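Local structure of arylsulfatase (Pseudoalteromonas sp. MB47, 7AJ0) at residues 52-57 against 385-390; 108-113 against 263-268. The protein probably removes sulfate groups from fucoidan, a sulfated algal polysaccharide, as a calcium-binding hexameric sulfatase of the alkaline phosphatase clan. All blocks are in the same frame, centred on the assembly; numbering follows the deposited sequence.

Both contacts are buried, and each sets the end of a helix against one of two neighbouring parallel strands of the central mixed sheet. Contact 1 joins strand 53-59 to helix 377-387; contact 2 joins strand 262-267 to helix 102-111, and the centres of the two contacts lie about 11 Å apart. The strands are bonded directly, V56 N probably donating to L264 O (2.9 Å), while V54 CB packs on Y263 CD2 at 3.6 Å. Across both interfaces the chemistry is apolar and without hydrogen bonds. They differ in surroundings: contact 1 sits at the start of its strand, about 15 Å from the chain centre, whereas the centre of contact 2 is closer to it, about 7 Å, and the L109 side chain is about 11 Å from the calcium ion.

Contact 1 of 2, residues 52-57 against 385-390; sequences PNVLVL and LRLGGV
V54 and L387 meet methyl to methyl: CG2 of V54 lies 4.1 Å from CD1 of L387, and the two side chains cross at about a right angle. V54 turns CG1 anti to its backbone N (chi1 179°), which sets CG2 beside that N, on the side where L387 arrives. In L387, CG stands anti to the carbonyl carbon (chi1 -69°), and the extended second torsion (174°) carries CD1 out from the helix to the strand. P52, just before the strand, lies against the base of the same leucine, its ring CG 4.4 Å from L387 CB. The helix stops here in a Schellman motif: G389, with positive phi, donates its N to R386 O, and V390 N bonds to L385 O at 3.0 Å. Around the same turn, the R386 guanidinium forms salt bridges with E34 and D404, and K51 NZ bonds to G388 O. The N53 side chain, directed away from the helix, bonds through OD1 to F262 N and through ND2 to T318 OG1. This is a helix packed on the central sheet of the alpha/beta sulfatase fold: its C-terminal turn rests on the start of strand 53-59 through apolar contact alone, while polar groups around it are bonded to other partners.

Contact 2 of 2, residues 108-113 against 263-268; sequences ALTTGR and YLIHSF
I265 reaches from strand 262-267 to the last turn of helix 102-111, and its terminal methyl makes every contact within 4.5 Å. CD1 of I265 lies 4.2 Å from CG2 of T110 and, more loosely, 4.4 Å from CD2 of L109, so one methyl meets two consecutive residues at the end of the helix. CG1 of I265 is anti to the carbonyl carbon (chi1 -67°), and an extended chi2 of 171° pushes CD1 toward the helix. The same methyl lies in the plane of the Y263 ring, at its edge. T110 divides its two branches: OG1, between the backbone N and the carbonyl carbon, bonds back to R106 O one turn earlier, while CG2 is presented to the isoleucine. In the next shell, R106 also bonds S267 OG through NH1, a second link from helix to strand. Q141 NE2 joins the two sides by bonding both to L109 O and to Y263 OH, and that hydroxyl also pairs with S384 of helix 377-387. G112, with positive phi, leaves the helix, its N bonded to A108 O at 3.1 Å. A helix that begins at the calcium-site residue C102 is thus packed by its C-terminal end on the central sheet, with the L109 side chain about 11 Å from the metal. Dispersion alone joins these two segments directly, and the polar links between the two sides run through neighbouring residues, Q141 and R106.

Contact 1 of 2, residues 52-57 against 385-390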
# COMPACT_ATOMS: atom_id res chain seq x y z
N PRO A 52 18.37 -23.50 -46.90
CA PRO A 52 17.36 -22.43 -46.80
C PRO A 52 17.92 -21.15 -46.22
O PRO A 52 18.90 -21.14 -45.47
CB PRO A 52 16.30 -23.04 -45.87
CG PRO A 52 17.06 -24.00 -45.02
CD PRO A 52 18.13 -24.57 -45.92
N ASN A 53 17.27 -20.04 -46.60
CA ASN A 53 17.54 -18.76 -45.99
C ASN A 53 16.78 -18.64 -44.67
O ASN A 53 15.76 -19.30 -44.45
CB ASN A 53 17.12 -17.61 -46.91
CG ASN A 53 17.51 -17.83 -48.35
OD1 ASN A 53 18.67 -18.06 -48.67
ND2 ASN A 53 16.52 -17.77 -49.24
N VAL A 54 17.28 -17.78 -43.79
CA VAL A 54 16.59 -17.43 -42.56
C VAL A 54 16.51 -15.91 -42.48
O VAL A 54 17.52 -15.23 -42.69
CB VAL A 54 17.29 -18.00 -41.31
CG1 VAL A 54 16.53 -17.58 -40.05
CG2 VAL A 54 17.39 -19.52 -41.40
N LEU A 55 15.32 -15.40 -42.20
CA LEU A 55 15.10 -13.98 -41.96
C LEU A 55 14.51 -13.84 -40.57
O LEU A 55 13.40 -14.33 -40.31
CB LEU A 55 14.18 -13.37 -43.01
CG LEU A 55 13.78 -11.91 -42.80
CD1 LEU A 55 14.98 -10.99 -42.90
CD2 LEU A 55 12.69 -11.51 -43.79
N VAL A 56 15.25 -13.21 -39.67
CA VAL A 56 14.80 -12.96 -38.31
C VAL A 56 14.42 -11.49 -38.22
O VAL A 56 15.28 -10.61 -38.28
CB VAL A 56 15.87 -13.33 -37.27
CG1 VAL A 56 15.32 -13.14 -35.86
CG2 VAL A 56 16.35 -14.75 -37.48
N LEU A 57 13.12 -11.22 -38.10
CA LEU A 57 12.62 -9.86 -37.90
C LEU A 57 12.53 -9.61 -36.40
O LEU A 57 11.67 -10.17 -35.72
CB LEU A 57 11.26 -9.68 -38.57
CG LEU A 57 11.22 -9.86 -40.09
CD1 LEU A 57 9.79 -9.84 -40.59
CD2 LEU A 57 12.05 -8.79 -40.77
N LEU A 385 21.49 -22.96 -36.58
CA LEU A 385 22.71 -23.73 -36.79
C LEU A 385 22.40 -25.10 -37.39
O LEU A 385 23.20 -25.62 -38.17
CB LEU A 385 23.47 -23.90 -35.48
CG LEU A 385 23.97 -22.62 -34.80
CD1 LEU A 385 24.89 -22.97 -33.64
CD2 LEU A 385 24.67 -21.70 -35.79
N ARG A 386 21.27 -25.70 -37.02
CA ARG A 386 20.94 -27.02 -37.56
C ARG A 386 20.48 -26.91 -39.01
O ARG A 386 20.80 -27.79 -39.83
CB ARG A 386 19.86 -27.68 -36.70
CG ARG A 386 19.41 -29.04 -37.19
CD ARG A 386 18.17 -28.94 -38.06
NE ARG A 386 17.81 -30.21 -38.67
CZ ARG A 386 17.09 -31.16 -38.07
NH1 ARG A 386 16.64 -30.98 -36.84
NH2 ARG A 386 16.82 -32.28 -38.72
N LEU A 387 19.74 -25.86 -39.36
CA LEU A 387 19.32 -25.68 -40.74
C LEU A 387 20.52 -25.54 -41.68
O LEU A 387 20.44 -25.94 -42.84
CB LEU A 387 18.41 -24.45 -40.87
CG LEU A 387 17.03 -24.58 -40.23
CD1 LEU A 387 16.28 -23.26 -40.28
CD2 LEU A 387 16.22 -25.68 -40.90
N GLY A 388 21.62 -24.99 -41.18
CA GLY A 388 22.85 -24.90 -41.94
C GLY A 388 23.82 -26.04 -41.74
O GLY A 388 24.88 -26.07 -42.38
N GLY A 389 23.50 -26.99 -40.86
CA GLY A 389 24.34 -28.15 -40.63
C GLY A 389 25.67 -27.83 -39.99
O GLY A 389 26.72 -28.25 -40.49
N VAL A 390 25.65 -27.12 -38.86
CA VAL A 390 26.89 -26.64 -38.26
C VAL A 390 26.87 -26.74 -36.74
O VAL A 390 27.66 -26.08 -36.05
CB VAL A 390 27.18 -25.19 -38.69
CG1 VAL A 390 27.36 -25.10 -40.19
CG2 VAL A 390 26.04 -24.27 -38.24

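Contact 2 of 2, residues 108-113 against 263-268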
# COMPACT_ATOMS: atom_id res chain seq x y z
N ALA A 108 21.79 -13.51 -26.30
CA ALA A 108 21.26 -14.87 -26.34
C ALA A 108 20.91 -15.28 -27.76
O ALA A 108 21.16 -16.42 -28.17
CB ALA A 108 20.03 -14.97 -25.44
N LEU A 109 20.36 -14.36 -28.54
CA LEU A 109 19.97 -14.67 -29.91
C LEU A 109 21.18 -14.93 -30.80
O LEU A 109 21.07 -15.64 -31.80
CB LEU A 109 19.13 -13.53 -30.49
CG LEU A 109 18.76 -13.62 -31.97
CD1 LEU A 109 17.79 -14.76 -32.20
CD2 LEU A 109 18.17 -12.30 -32.42
N THR A 110 22.34 -14.37 -30.45
CA THR A 110 23.53 -14.48 -31.30
C THR A 110 24.64 -15.30 -30.67
O THR A 110 25.77 -15.30 -31.19
CB THR A 110 24.06 -13.08 -31.65
OG1 THR A 110 24.41 -12.39 -30.45
CG2 THR A 110 23.01 -12.29 -32.41
N THR A 111 24.37 -16.02 -29.58
CA THR A 111 25.36 -16.90 -28.99
C THR A 111 24.80 -18.24 -28.53
O THR A 111 25.58 -19.11 -28.15
CB THR A 111 26.05 -16.23 -27.79
OG1 THR A 111 25.10 -16.06 -26.72
CG2 THR A 111 26.63 -14.88 -28.18
N GLY A 112 23.48 -18.44 -28.56
CA GLY A 112 22.91 -19.66 -28.03
C GLY A 112 23.09 -19.84 -26.54
O GLY A 112 22.93 -20.95 -26.04
N ARG A 113 23.40 -18.76 -25.82
CA ARG A 113 23.85 -18.86 -24.45
C ARG A 113 23.23 -17.77 -23.59
O ARG A 113 23.22 -16.60 -23.98
CB ARG A 113 25.38 -18.77 -24.38
CG ARG A 113 26.07 -20.10 -24.59
CD ARG A 113 27.46 -19.95 -25.17
NE ARG A 113 28.35 -19.12 -24.36
CZ ARG A 113 28.93 -19.51 -23.23
NH1 ARG A 113 28.70 -20.73 -22.75
NH2 ARG A 113 29.73 -18.69 -22.58
N TYR A 263 21.55 -15.38 -44.35
CA TYR A 263 21.06 -15.34 -42.98
C TYR A 263 21.07 -13.88 -42.56
O TYR A 263 22.13 -13.28 -42.39
CB TYR A 263 21.92 -16.18 -42.05
CG TYR A 263 21.34 -16.28 -40.65
CD1 TYR A 263 21.49 -15.24 -39.75
CD2 TYR A 263 20.64 -17.40 -40.25
CE1 TYR A 263 20.96 -15.31 -38.48
CE2 TYR A 263 20.10 -17.49 -38.98
CZ TYR A 263 20.26 -16.44 -38.10
OH TYR A 263 19.73 -16.51 -36.83
N LEU A 264 19.88 -13.30 -42.39
CA LEU A 264 19.72 -11.89 -42.10
C LEU A 264 18.95 -11.72 -40.80
O LEU A 264 17.84 -12.24 -40.67
CB LEU A 264 19.00 -11.17 -43.24
CG LEU A 264 18.60 -9.72 -42.95
CD1 LEU A 264 19.82 -8.88 -42.61
CD2 LEU A 264 17.84 -9.11 -44.12
N ILE A 265 19.53 -10.98 -39.86
CA ILE A 265 18.82 -10.47 -38.69
C ILE A 265 18.51 -9.01 -38.99
O ILE A 265 19.39 -8.15 -38.94
CB ILE A 265 19.63 -10.63 -37.41
CG1 ILE A 265 19.81 -12.10 -37.07
CG2 ILE A 265 18.95 -9.88 -36.27
CD1 ILE A 265 20.78 -12.35 -35.93
N HIS A 266 17.24 -8.72 -39.30
CA HIS A 266 16.78 -7.34 -39.47
C HIS A 266 16.29 -6.85 -38.12
O HIS A 266 15.21 -7.24 -37.65
CB HIS A 266 15.68 -7.25 -40.52
CG HIS A 266 15.29 -5.84 -40.84
ND1 HIS A 266 15.91 -5.10 -41.82
CD2 HIS A 266 14.35 -5.03 -40.29
CE1 HIS A 266 15.36 -3.90 -41.87
NE2 HIS A 266 14.41 -3.83 -40.95
N SER A 267 17.07 -5.98 -37.48
CA SER A 267 16.86 -5.55 -36.11
C SER A 267 16.33 -4.12 -36.12
O SER A 267 17.09 -3.16 -36.11
CB SER A 267 18.17 -5.68 -35.31
OG SER A 267 18.04 -5.16 -34.00
N PHE A 268 15.00 -3.99 -36.13
CA PHE A 268 14.39 -2.68 -36.12
C PHE A 268 14.93 -1.84 -34.97
O PHE A 268 15.22 -2.36 -33.88
CB PHE A 268 12.86 -2.78 -35.96
CG PHE A 268 12.16 -3.43 -37.11
CD1 PHE A 268 11.74 -2.69 -38.19
CD2 PHE A 268 11.89 -4.79 -37.09
CE1 PHE A 268 11.08 -3.28 -39.25
CE2 PHE A 268 11.24 -5.39 -38.14
CZ PHE A 268 10.83 -4.63 -39.22